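Local coordinates for protein thiaminase-I (Naegleria gruberi, PDB 4HCW) that is a thiaminase I family protein of mixed alpha/beta architecture, whose overall fold probably resembles that of periplasmic binding proteins, at residues A[12-17]-A[115-120]; A[18-21]-A[26-29]; A[96-101]-A[324-329]; A[151-156]-A[201-206]; A[163-168]-A[193-198]. One frame throughout, in Å; residues are numbered along the deposited sequence.

How the interactions relate
Interaction 1, near the middle of the chain, touches two of the others. Leu17 CB lies 4.3 Å from Leu29 CB of interaction 2, the hairpin that follows directly in sequence. Leu118 CD1 lies 3.6 Å from Phe326 CE2 of interaction 3, which packs two helices beside strand 110-125. Interactions 2 and 3 lie on opposite sides of the chain's centre, their own centres about 29 Å apart. Interactions 4 and 5 form a second group around helix 193-203, with centres about 13 Å apart, and join where Val153 CG2 meets Leu164 CD1 at 3.6 Å. Nearest atoms of interactions 1 and 5 stay about 7 Å apart.

Interaction 1: residues A[12-17]-A[115-120]; sequences GLFPYL and PQYLCS
Tyr117 meets Phe14 and Leu17 from an irregular piece of strand: with Gln116 it forms a classic beta bulge, both residues facing Asp263 of the neighbouring strand 260-267. The bulge shows in the backbone of Gln116 (psi -59°), far from extended values, and it lies within the mixed sheet of this alpha/beta fold. Phe14 and Leu17, just past the end of strand 8-13, do not pair with strand 110-125. The CA atoms of Phe14 and Tyr117 are 9.1 Å apart, and no hydrogen bond links the two segments, so the contact rests on side chains.

Tyr117 has CG opposite its carbonyl carbon (chi1 -63°), which sends the phenol across to the loop. Phe14 CB sits at the edge of that ring, in its plane, 4.0 Å from Tyr117 CE2. The Phe14 ring comes in obliquely, its CD2 lying 4.0 Å from Tyr117 CD2, and Asp263 touches both aromatic residues. Over one face of the phenol, Gln116 CG stands 3.5 Å above the plane of the Tyr117 ring, near its centre; the amide of Gln116 leads on to a hydrogen bond between OE1 and Ser67 OG.

Leu17 is brought round by an inverse gamma turn centred on Tyr16, with a weak bond from Leu17 N to Pro15 O. Its isobutyl group crosses the tyrosine at roughly a right angle, while Ile30 and Ile33 of helix 29-34 also touch it. Both methyls meet the phenol: Leu17 CD2 is 3.9 Å from Tyr117 CE2, and Leu17 CD1 is 3.9 Å from Tyr117 OH.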
# COMPACT_ATOMS: atom_id res chain seq x y z
N GLY A 12 -10.52 -8.43 -11.40
CA GLY A 12 -9.20 -7.85 -11.55
C GLY A 12 -8.44 -7.79 -10.23
O GLY A 12 -8.70 -6.92 -9.40
N LEU A 13 -7.51 -8.71 -10.05
CA LEU A 13 -6.76 -8.81 -8.80
C LEU A 13 -5.56 -7.86 -8.76
O LEU A 13 -4.96 -7.56 -9.80
CB LEU A 13 -6.29 -10.24 -8.56
CG LEU A 13 -7.38 -11.30 -8.36
CD1 LEU A 13 -6.77 -12.66 -8.11
CD2 LEU A 13 -8.29 -10.90 -7.21
N PHE A 14 -5.21 -7.41 -7.57
CA PHE A 14 -4.03 -6.59 -7.36
C PHE A 14 -2.78 -7.44 -7.59
O PHE A 14 -2.51 -8.36 -6.83
CB PHE A 14 -4.03 -6.02 -5.94
CG PHE A 14 -2.92 -5.04 -5.67
CD1 PHE A 14 -3.00 -3.74 -6.13
CD2 PHE A 14 -1.81 -5.42 -4.94
CE1 PHE A 14 -1.98 -2.84 -5.88
CE2 PHE A 14 -0.79 -4.53 -4.68
CZ PHE A 14 -0.87 -3.23 -5.16
N PRO A 15 -2.02 -7.12 -8.65
CA PRO A 15 -0.92 -7.97 -9.12
C PRO A 15 0.40 -7.74 -8.40
O PRO A 15 1.34 -8.51 -8.59
CB PRO A 15 -0.79 -7.55 -10.58
CG PRO A 15 -1.14 -6.10 -10.58
CD PRO A 15 -2.19 -5.92 -9.49
N TYR A 16 0.47 -6.70 -7.57
CA TYR A 16 1.73 -6.35 -6.92
C TYR A 16 1.88 -6.97 -5.53
O TYR A 16 1.94 -6.26 -4.53
CB TYR A 16 1.91 -4.83 -6.88
CG TYR A 16 1.96 -4.21 -8.26
CD1 TYR A 16 3.15 -4.15 -8.97
CD2 TYR A 16 0.81 -3.70 -8.85
CE1 TYR A 16 3.20 -3.58 -10.23
CE2 TYR A 16 0.85 -3.13 -10.11
CZ TYR A 16 2.05 -3.08 -10.79
OH TYR A 16 2.09 -2.52 -12.05
N LEU A 17 1.93 -8.30 -5.51
CA LEU A 17 2.19 -9.05 -4.29
C LEU A 17 3.64 -9.52 -4.32
O LEU A 17 4.24 -9.58 -5.39
CB LEU A 17 1.23 -10.24 -4.19
CG LEU A 17 -0.25 -9.89 -4.00
CD1 LEU A 17 -1.08 -11.15 -3.78
CD2 LEU A 17 -0.43 -8.92 -2.85
N PRO A 115 -12.22 -2.55 1.28
CA PRO A 115 -10.78 -2.51 1.55
C PRO A 115 -10.18 -3.92 1.60
O PRO A 115 -10.70 -4.78 2.31
CB PRO A 115 -10.71 -1.86 2.93
CG PRO A 115 -11.95 -1.05 3.02
CD PRO A 115 -13.00 -1.85 2.31
N GLN A 116 -9.10 -4.14 0.85
CA GLN A 116 -8.48 -5.45 0.78
C GLN A 116 -7.11 -5.49 1.44
O GLN A 116 -6.89 -6.26 2.38
CB GLN A 116 -8.36 -5.91 -0.68
CG GLN A 116 -7.65 -7.25 -0.84
CD GLN A 116 -7.64 -7.74 -2.27
OE1 GLN A 116 -7.93 -6.98 -3.20
NE2 GLN A 116 -7.31 -9.01 -2.46
N TYR A 117 -6.20 -4.66 0.95
CA TYR A 117 -4.83 -4.65 1.45
C TYR A 117 -4.48 -3.35 2.15
O TYR A 117 -5.01 -2.29 1.82
CB TYR A 117 -3.84 -4.91 0.31
CG TYR A 117 -3.99 -6.26 -0.35
CD1 TYR A 117 -4.23 -7.40 0.41
CD2 TYR A 117 -3.90 -6.40 -1.73
CE1 TYR A 117 -4.37 -8.64 -0.19
CE2 TYR A 117 -4.04 -7.63 -2.33
CZ TYR A 117 -4.27 -8.75 -1.56
OH TYR A 117 -4.41 -9.98 -2.16
N LEU A 118 -3.58 -3.43 3.13
CA LEU A 118 -3.08 -2.25 3.82
C LEU A 118 -1.57 -2.19 3.62
O LEU A 118 -0.87 -3.17 3.88
CB LEU A 118 -3.41 -2.32 5.31
CG LEU A 118 -3.97 -1.05 5.95
CD1 LEU A 118 -4.19 -1.26 7.44
CD2 LEU A 118 -3.06 0.14 5.70
N CYS A 119 -1.07 -1.05 3.17
CA CYS A 119 0.34 -0.92 2.84
C CYS A 119 0.92 0.41 3.31
O CYS A 119 0.20 1.41 3.39
CB CYS A 119 0.53 -1.07 1.33
SG CYS A 119 2.18 -1.58 0.82
N SER A 120 2.21 0.42 3.62
CA SER A 120 2.90 1.62 4.07
C SER A 120 4.42 1.44 4.05
O SER A 120 4.91 0.31 4.02
CB SER A 120 2.45 2.00 5.48
OG SER A 120 3.18 3.11 5.97

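Interaction 2: residues A[18-21]-A[26-29]; sequences PSWN and EVKL
Trp20 turns the benzo edge of its indole toward Leu29, so that Leu29 CD1 lies in the plane of the ring, 3.6 Å from Trp20 CH2. The chi1 of Trp20 (-67°) places CG beside the backbone N, and the ring extends alongside the second strand toward the start of helix 29-34, with Val27 O also at its edge. On the way it passes Val27 CG1, 4.2 Å from Trp20 CE3. Leu29 uses its other methyl on the proline: CD2 of Leu29 meets Pro18 CG at 3.8 Å.

These side chains belong to an antiparallel beta hairpin of strands 19-21 and 26-28 and its flanks, the segment axes coming within 4.6 Å. Trp20 and Val27 form its hydrogen-bonded pair, Trp20 N giving to Val27 O at 2.8 Å and Val27 N returning to Trp20 O at 3.1 Å. A third bond follows where the second strand becomes helix: Leu29 N lies in the carbonyl plane of Pro18 and gives to Pro18 O (3.2 Å, N-H...O angle 162°), just after Lys28 at the N-cap.

Ser19, Glu26 and Lys28 project to the other face from Trp20 and Val27. Ser19 OG and Glu26 OE2 are 3.6 Å apart and no hydrogen bond joins them. All three hydrogen bonds across the hairpin are between main-chain atoms; the side chains of Leu29, Pro18, Trp20 and Val27 add apolar contact.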
# COMPACT_ATOMS: atom_id res chain seq x y z
N PRO A 18 4.21 -9.86 -3.15
CA PRO A 18 5.62 -10.26 -3.10
C PRO A 18 5.92 -11.52 -3.91
O PRO A 18 5.00 -12.24 -4.30
CB PRO A 18 5.87 -10.52 -1.61
CG PRO A 18 4.51 -10.77 -1.04
CD PRO A 18 3.61 -9.85 -1.81
N SER A 19 7.20 -11.77 -4.15
CA SER A 19 7.63 -12.99 -4.83
C SER A 19 8.91 -13.52 -4.20
O SER A 19 9.59 -12.81 -3.46
CB SER A 19 7.85 -12.73 -6.32
OG SER A 19 8.98 -11.90 -6.54
N TRP A 20 9.23 -14.78 -4.48
CA TRP A 20 10.43 -15.40 -3.95
C TRP A 20 11.38 -15.81 -5.07
O TRP A 20 10.97 -15.94 -6.23
CB TRP A 20 10.08 -16.62 -3.09
CG TRP A 20 9.34 -16.27 -1.84
CD1 TRP A 20 9.89 -16.00 -0.62
CD2 TRP A 20 7.92 -16.15 -1.68
NE1 TRP A 20 8.90 -15.72 0.29
CE2 TRP A 20 7.68 -15.81 -0.33
CE3 TRP A 20 6.83 -16.30 -2.54
CZ2 TRP A 20 6.40 -15.61 0.17
CZ3 TRP A 20 5.56 -16.10 -2.04
CH2 TRP A 20 5.35 -15.76 -0.70
N ASN A 21 12.65 -16.03 -4.73
CA ASN A 21 13.65 -16.41 -5.71
C ASN A 21 14.91 -17.00 -5.08
O ASN A 21 15.34 -16.57 -4.01
CB ASN A 21 14.02 -15.21 -6.59
CG ASN A 21 14.10 -15.56 -8.06
OD1 ASN A 21 14.42 -16.70 -8.42
ND2 ASN A 21 13.81 -14.59 -8.92
N GLU A 26 11.31 -18.32 -10.18
CA GLU A 26 10.60 -17.28 -9.46
C GLU A 26 9.21 -17.75 -9.04
O GLU A 26 8.48 -18.34 -9.84
CB GLU A 26 10.48 -16.02 -10.32
CG GLU A 26 9.79 -14.86 -9.62
CD GLU A 26 9.39 -13.75 -10.57
OE1 GLU A 26 9.38 -14.00 -11.80
OE2 GLU A 26 9.09 -12.63 -10.10
N VAL A 27 8.86 -17.50 -7.79
CA VAL A 27 7.55 -17.88 -7.28
C VAL A 27 6.75 -16.66 -6.84
O VAL A 27 7.12 -15.97 -5.90
CB VAL A 27 7.67 -18.85 -6.08
CG1 VAL A 27 6.29 -19.18 -5.53
CG2 VAL A 27 8.40 -20.12 -6.50
N LYS A 28 5.65 -16.40 -7.55
CA LYS A 28 4.79 -15.26 -7.24
C LYS A 28 3.68 -15.66 -6.27
O LYS A 28 3.01 -16.67 -6.47
CB LYS A 28 4.18 -14.68 -8.52
CG LYS A 28 5.17 -13.95 -9.41
CD LYS A 28 5.01 -14.36 -10.86
CE LYS A 28 5.14 -13.18 -11.80
NZ LYS A 28 3.98 -12.25 -11.68
N LEU A 29 3.49 -14.86 -5.23
CA LEU A 29 2.44 -15.12 -4.25
C LEU A 29 1.06 -15.00 -4.88
O LEU A 29 0.12 -15.67 -4.47
CB LEU A 29 2.56 -14.15 -3.07
CG LEU A 29 1.55 -14.34 -1.93
CD1 LEU A 29 1.78 -15.68 -1.24
CD2 LEU A 29 1.62 -13.19 -0.94

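Interaction 3: residues A[96-101]-A[324-329]; sequences DLHSFV and QQFDAK
An aromatic cluster of His98, Phe100 and Phe326 joins the start of helix 99-105 to the C-terminal end of helix 317-328, beside strand 110-125 of the main mixed sheet. The Phe326 side chain touches both of the others. Its ring presents an edge to the face of the His98 imidazole, a T-shaped pair with centroids 5.9 Å apart and planes at 74°. Against Phe100 the geometry is oblique, with Phe100 CZ 3.8 Å from Phe326 CD1. Phe326 also touches Leu118 of strand 110-125 and Ile309 of helix 306-313.

His98 occupies the N-cap position of its helix, and its CB also stands 3.5 Å above one face of the Phe100 ring, toward the rim. For Phe100, chi1 of 54° sets CG between backbone N and carbonyl carbon, turning the ring toward helix 317-328. Both the imidazole and the phenyl then offer an edge to the carbonyl oxygen of Phe326: Phe326 O lies near each ring plane, 3.3 Å from His98 CD2.

One polar link runs alongside this cluster. Asp327 begins by pointing away, yet its carboxylate turns back with its plane nearly parallel to the imidazole, OD1 reaching the ring obliquely. The bond is weak because it is strongly bent: His98 NE2 gives to Asp327 OD1 at 3.0 Å with an N-H...O angle of only 124°.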
# COMPACT_ATOMS: atom_id res chain seq x y z
N ASP A 96 -15.03 -4.91 11.04
CA ASP A 96 -14.59 -3.61 11.55
C ASP A 96 -13.30 -3.14 10.89
O ASP A 96 -12.31 -3.86 10.84
CB ASP A 96 -14.42 -3.66 13.07
CG ASP A 96 -15.74 -3.75 13.80
OD1 ASP A 96 -16.76 -3.29 13.25
OD2 ASP A 96 -15.77 -4.29 14.93
N LEU A 97 -13.33 -1.91 10.38
CA LEU A 97 -12.17 -1.30 9.75
C LEU A 97 -11.67 -0.16 10.61
O LEU A 97 -12.40 0.36 11.45
CB LEU A 97 -12.55 -0.77 8.37
CG LEU A 97 -13.26 -1.73 7.41
CD1 LEU A 97 -13.77 -0.98 6.19
CD2 LEU A 97 -12.33 -2.86 7.00
N HIS A 98 -10.42 0.24 10.41
CA HIS A 98 -9.89 1.41 11.09
C HIS A 98 -10.51 2.67 10.50
O HIS A 98 -11.15 2.62 9.45
CB HIS A 98 -8.36 1.47 10.96
CG HIS A 98 -7.65 0.47 11.82
ND1 HIS A 98 -7.70 -0.89 11.57
CD2 HIS A 98 -6.87 0.63 12.91
CE1 HIS A 98 -6.98 -1.52 12.48
NE2 HIS A 98 -6.46 -0.63 13.31
N SER A 99 -10.33 3.80 11.18
CA SER A 99 -10.88 5.06 10.72
C SER A 99 -10.29 5.48 9.38
O SER A 99 -11.01 5.92 8.49
CB SER A 99 -10.66 6.16 11.77
OG SER A 99 -9.28 6.35 12.02
N PHE A 100 -8.98 5.32 9.24
CA PHE A 100 -8.29 5.71 8.01
C PHE A 100 -8.55 4.74 6.86
O PHE A 100 -8.58 5.14 5.70
CB PHE A 100 -6.79 5.87 8.26
CG PHE A 100 -6.13 4.67 8.88
CD1 PHE A 100 -5.60 3.66 8.10
CD2 PHE A 100 -6.02 4.57 10.26
CE1 PHE A 100 -4.99 2.57 8.68
CE2 PHE A 100 -5.41 3.47 10.84
CZ PHE A 100 -4.90 2.47 10.05
N VAL A 101 -8.72 3.46 7.19
CA VAL A 101 -9.00 2.44 6.19
C VAL A 101 -10.36 2.69 5.53
O VAL A 101 -10.49 2.65 4.31
CB VAL A 101 -8.97 1.02 6.79
CG1 VAL A 101 -9.48 0.00 5.79
CG2 VAL A 101 -7.57 0.67 7.25
N GLN A 324 -0.97 -3.09 16.98
CA GLN A 324 -0.85 -2.11 18.05
C GLN A 324 -0.59 -0.73 17.47
O GLN A 324 -1.07 0.28 17.98
CB GLN A 324 0.28 -2.51 19.01
CG GLN A 324 0.53 -1.54 20.16
CD GLN A 324 1.55 -0.47 19.81
OE1 GLN A 324 2.27 -0.58 18.81
NE2 GLN A 324 1.63 0.57 20.63
N GLN A 325 0.18 -0.70 16.38
CA GLN A 325 0.55 0.55 15.73
C GLN A 325 -0.66 1.23 15.10
O GLN A 325 -0.86 2.43 15.27
CB GLN A 325 1.61 0.28 14.66
CG GLN A 325 2.59 1.41 14.46
CD GLN A 325 3.70 1.42 15.49
OE1 GLN A 325 4.42 2.41 15.65
NE2 GLN A 325 3.85 0.30 16.20
N PHE A 326 -1.46 0.46 14.38
CA PHE A 326 -2.63 0.99 13.69
C PHE A 326 -3.70 1.47 14.66
O PHE A 326 -4.49 2.36 14.33
CB PHE A 326 -3.21 -0.05 12.73
CG PHE A 326 -2.37 -0.29 11.51
CD1 PHE A 326 -1.64 0.74 10.94
CD2 PHE A 326 -2.31 -1.55 10.93
CE1 PHE A 326 -0.87 0.52 9.81
CE2 PHE A 326 -1.53 -1.78 9.81
CZ PHE A 326 -0.81 -0.74 9.25
N ASP A 327 -3.73 0.89 15.85
CA ASP A 327 -4.72 1.25 16.86
C ASP A 327 -4.31 2.49 17.65
O ASP A 327 -5.14 3.33 17.98
CB ASP A 327 -4.96 0.08 17.82
CG ASP A 327 -5.71 -1.06 17.16
OD1 ASP A 327 -6.57 -0.79 16.29
OD2 ASP A 327 -5.45 -2.23 17.52
N ALA A 328 -3.01 2.60 17.94
CA ALA A 328 -2.49 3.72 18.71
C ALA A 328 -2.54 5.02 17.91
O ALA A 328 -2.83 6.08 18.45
CB ALA A 328 -1.07 3.43 19.18
N LYS A 329 -2.24 4.92 16.62
CA LYS A 329 -2.18 6.09 15.76
C LYS A 329 -3.34 6.11 14.77
O LYS A 329 -3.21 6.59 13.65
CB LYS A 329 -0.85 6.11 14.99
CG LYS A 329 0.36 5.86 15.88
CD LYS A 329 1.65 5.84 15.08
CE LYS A 329 2.84 5.55 15.98
NZ LYS A 329 4.13 5.55 15.23

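Interaction 4: residues A[151-156]-A[201-206]; sequences PDVASS and TILDST
Leu203 adopts chi1 177° and chi2 57°, torsions that swing CD1 away from its own helix and onto Val153. There Val153 answers with CG1 opposite its backbone N (chi1 178°), and the two methyl carbons, Val153 CG1 and Leu203 CD1, meet at 3.7 Å. The same leucine methyl lies 3.6 Å from Val153 O, so it rests against backbone as well as side chain. Helix 151-155 is thereby packed on the C-terminal end of helix 193-203, and Val153 continues on to Thr160 and Leu164 of helix 158-169.

Each segment is held in shape by its own bonds. A Schellman motif with Ser156 at the C-prime position ends the first helix. Just before it, Pro151 O accepts both Ser155 N and Ser155 OG, which approach from opposite faces of the carbonyl plane. In the other segment a type I turn runs from Leu203 to Thr206, and Thr206 OG1 bonds to Leu203 O at 2.7 Å.

No hydrogen bond spans the two segments. The bonds just named stay within each segment, and Ser205 OG turns to Ala140 and Gly144, which leaves van der Waals contact of the valine and leucine as the chemistry of the joint.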
# COMPACT_ATOMS: atom_id res chain seq x y z
N PRO A 151 15.42 2.03 -0.47
CA PRO A 151 15.67 1.73 -1.89
C PRO A 151 14.89 2.61 -2.87
O PRO A 151 15.46 3.03 -3.88
CB PRO A 151 15.21 0.27 -2.02
CG PRO A 151 15.35 -0.29 -0.65
CD PRO A 151 14.98 0.84 0.27
N ASP A 152 13.62 2.88 -2.58
CA ASP A 152 12.80 3.68 -3.47
C ASP A 152 13.28 5.13 -3.55
O ASP A 152 13.23 5.75 -4.62
CB ASP A 152 11.33 3.63 -3.05
CG ASP A 152 10.67 2.31 -3.41
OD1 ASP A 152 11.15 1.64 -4.35
OD2 ASP A 152 9.67 1.94 -2.76
N VAL A 153 13.73 5.68 -2.43
CA VAL A 153 14.26 7.04 -2.40
C VAL A 153 15.64 7.09 -3.05
O VAL A 153 15.95 8.03 -3.79
CB VAL A 153 14.35 7.58 -0.96
CG1 VAL A 153 14.96 8.97 -0.94
CG2 VAL A 153 12.98 7.59 -0.33
N ALA A 154 16.45 6.08 -2.78
CA ALA A 154 17.79 5.99 -3.35
C ALA A 154 17.73 5.87 -4.87
O ALA A 154 18.63 6.34 -5.57
CB ALA A 154 18.55 4.82 -2.75
N SER A 155 16.68 5.24 -5.37
CA SER A 155 16.51 5.05 -6.80
C SER A 155 15.60 6.12 -7.40
O SER A 155 15.47 6.23 -8.62
CB SER A 155 15.93 3.66 -7.09
OG SER A 155 14.67 3.50 -6.48
N SER A 156 14.98 6.91 -6.52
CA SER A 156 14.07 7.98 -6.93
C SER A 156 12.93 7.47 -7.81
O SER A 156 12.75 7.93 -8.93
CB SER A 156 14.82 9.11 -7.63
OG SER A 156 15.73 9.74 -6.75
N THR A 201 17.25 16.15 2.94
CA THR A 201 17.73 15.74 4.26
C THR A 201 17.61 14.23 4.42
O THR A 201 18.53 13.57 4.91
CB THR A 201 16.94 16.44 5.38
OG1 THR A 201 17.13 17.86 5.30
CG2 THR A 201 17.41 15.95 6.75
N ILE A 202 16.48 13.69 3.99
CA ILE A 202 16.23 12.26 4.06
C ILE A 202 17.08 11.49 3.06
O ILE A 202 17.66 10.45 3.39
CB ILE A 202 14.74 11.95 3.82
CG1 ILE A 202 13.88 12.71 4.82
CG2 ILE A 202 14.48 10.45 3.91
CD1 ILE A 202 12.40 12.49 4.63
N LEU A 203 17.17 12.01 1.84
CA LEU A 203 17.95 11.38 0.78
C LEU A 203 19.43 11.27 1.15
O LEU A 203 20.10 10.30 0.79
CB LEU A 203 17.79 12.13 -0.54
CG LEU A 203 18.61 11.63 -1.73
CD1 LEU A 203 18.31 10.16 -2.02
CD2 LEU A 203 18.35 12.48 -2.97
N ASP A 204 19.93 12.26 1.87
CA ASP A 204 21.33 12.27 2.29
C ASP A 204 21.60 11.23 3.37
O ASP A 204 22.74 10.83 3.59
CB ASP A 204 21.74 13.66 2.78
CG ASP A 204 21.87 14.67 1.66
OD1 ASP A 204 22.16 14.24 0.51
OD2 ASP A 204 21.69 15.87 1.91
N SER A 205 20.54 10.78 4.04
CA SER A 205 20.67 9.79 5.10
C SER A 205 20.47 8.37 4.57
O SER A 205 20.54 7.40 5.32
CB SER A 205 19.67 10.07 6.22
OG SER A 205 19.92 11.32 6.82
N THR A 206 20.22 8.25 3.27
CA THR A 206 19.98 6.95 2.66
C THR A 206 21.21 6.44 1.92
O THR A 206 21.85 7.17 1.16
CB THR A 206 18.79 6.97 1.69
OG1 THR A 206 19.05 7.87 0.61
CG2 THR A 206 17.52 7.40 2.41

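Interaction 5: residues A[163-168]-A[193-198]; sequences GLYQQL and KDITQK
This is an apolar helix-to-helix contact on the flank of the fold, between helix 158-169 and the beginning of helix 193-203, both in the part of the chain that matches the Thiaminase I-like N-terminal domain. The short segments are steeply inclined (118° between their N-to-C directions), with axes 9.4 Å apart at closest approach, and no hydrogen bond joins them. Contact is instead concentrated on Ile195, which points at the other helix between Tyr165 and Leu168, residues three positions apart.

Both branches of Ile195 take part. With chi1 of -56°, its CG2 lies opposite the backbone N and is directed at the first helix, 3.5 Å from Tyr165 CD1 and equally close to Tyr165 O. The methyl meets that ring obliquely, while the side chains as a whole cross at about a right angle. It also reaches Leu168 CB, 3.6 Å from Ile195 CG2. At the end of the longer branch, Ile195 CD1 lies 3.6 Å from Leu168 O.

Tyr165 has a polar tie beyond this patch: its OH is hydrogen-bonded to Asn192 N, immediately before helix 193-203, so the phenol spans from one helix to the foot of the other. Leu168 also touches Leu137 of helix 136-143 and Tyr199, one turn after Ile195. At the border Lys198 contributes its aliphatic root alone, the rest of the chain leading away, with Lys198 CB 3.7 Å from Leu168 CD2.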
# COMPACT_ATOMS: atom_id res chain seq x y z
N GLY A 163 5.13 10.85 -4.01
CA GLY A 163 4.50 10.63 -2.72
C GLY A 163 5.10 11.43 -1.58
O GLY A 163 4.39 12.14 -0.88
N LEU A 164 6.41 11.31 -1.40
CA LEU A 164 7.10 11.97 -0.30
C LEU A 164 6.98 13.49 -0.37
O LEU A 164 6.86 14.16 0.65
CB LEU A 164 8.57 11.56 -0.25
CG LEU A 164 8.86 10.11 0.12
CD1 LEU A 164 10.35 9.90 0.30
CD2 LEU A 164 8.11 9.73 1.39
N TYR A 165 7.03 14.03 -1.59
CA TYR A 165 6.89 15.47 -1.78
C TYR A 165 5.54 15.96 -1.28
O TYR A 165 5.46 16.95 -0.56
CB TYR A 165 7.07 15.84 -3.26
CG TYR A 165 6.90 17.32 -3.54
CD1 TYR A 165 7.97 18.20 -3.40
CD2 TYR A 165 5.68 17.83 -3.96
CE1 TYR A 165 7.82 19.55 -3.66
CE2 TYR A 165 5.52 19.18 -4.22
CZ TYR A 165 6.59 20.04 -4.07
OH TYR A 165 6.43 21.38 -4.32
N GLN A 166 4.48 15.25 -1.65
CA GLN A 166 3.13 15.63 -1.26
C GLN A 166 2.88 15.39 0.23
O GLN A 166 2.09 16.11 0.85
CB GLN A 166 2.09 14.88 -2.10
CG GLN A 166 2.17 15.18 -3.59
CD GLN A 166 1.84 16.63 -3.91
OE1 GLN A 166 1.12 17.29 -3.17
NE2 GLN A 166 2.37 17.12 -5.02
N GLN A 167 3.54 14.39 0.79
CA GLN A 167 3.40 14.10 2.22
C GLN A 167 4.05 15.19 3.06
O GLN A 167 3.51 15.62 4.08
CB GLN A 167 3.99 12.74 2.56
CG GLN A 167 3.22 11.55 2.01
CD GLN A 167 3.79 10.22 2.47
OE1 GLN A 167 4.31 10.11 3.58
NE2 GLN A 167 3.68 9.21 1.62
N LEU A 168 5.23 15.63 2.63
CA LEU A 168 5.94 16.72 3.30
C LEU A 168 5.18 18.03 3.14
O LEU A 168 5.19 18.88 4.03
CB LEU A 168 7.35 16.87 2.73
CG LEU A 168 8.37 15.75 2.98
CD1 LEU A 168 9.50 15.82 1.97
CD2 LEU A 168 8.92 15.85 4.39
N LYS A 193 10.65 24.95 -2.52
CA LYS A 193 12.04 24.76 -2.11
C LYS A 193 12.18 24.31 -0.66
O LYS A 193 13.16 23.65 -0.30
CB LYS A 193 12.86 26.03 -2.36
CG LYS A 193 13.63 26.02 -3.67
CD LYS A 193 12.72 25.87 -4.87
CE LYS A 193 13.50 25.81 -6.16
NZ LYS A 193 12.60 25.71 -7.35
N ASP A 194 11.21 24.67 0.17
CA ASP A 194 11.22 24.26 1.57
C ASP A 194 10.96 22.76 1.69
O ASP A 194 11.52 22.09 2.55
CB ASP A 194 10.18 25.04 2.37
CG ASP A 194 10.50 26.52 2.45
OD1 ASP A 194 11.70 26.87 2.46
OD2 ASP A 194 9.56 27.34 2.52
N ILE A 195 10.10 22.25 0.81
CA ILE A 195 9.77 20.83 0.79
C ILE A 195 10.91 20.03 0.16
O ILE A 195 11.23 18.93 0.61
CB ILE A 195 8.46 20.58 0.02
CG1 ILE A 195 7.33 21.41 0.62
CG2 ILE A 195 8.10 19.10 0.03
CD1 ILE A 195 7.11 21.18 2.10
N THR A 196 11.51 20.60 -0.88
CA THR A 196 12.65 19.98 -1.54
C THR A 196 13.85 19.91 -0.59
O THR A 196 14.73 19.05 -0.73
CB THR A 196 13.01 20.71 -2.87
OG1 THR A 196 12.92 19.80 -3.97
CG2 THR A 196 14.41 21.31 -2.82
N GLN A 197 13.86 20.81 0.39
CA GLN A 197 14.89 20.82 1.42
C GLN A 197 14.74 19.61 2.35
O GLN A 197 15.72 18.95 2.68
CB GLN A 197 14.81 22.11 2.23
CG GLN A 197 15.77 22.18 3.42
CD GLN A 197 17.21 22.43 3.01
OE1 GLN A 197 17.82 21.63 2.31
NE2 GLN A 197 17.75 23.56 3.45
N LYS A 198 13.50 19.34 2.76
CA LYS A 198 13.20 18.22 3.65
C LYS A 198 13.56 16.89 3.00
O LYS A 198 14.14 16.01 3.64
CB LYS A 198 11.72 18.23 4.02
CG LYS A 198 11.21 19.55 4.56
CD LYS A 198 11.84 19.89 5.90
CE LYS A 198 11.22 21.15 6.49
NZ LYS A 198 9.74 21.01 6.67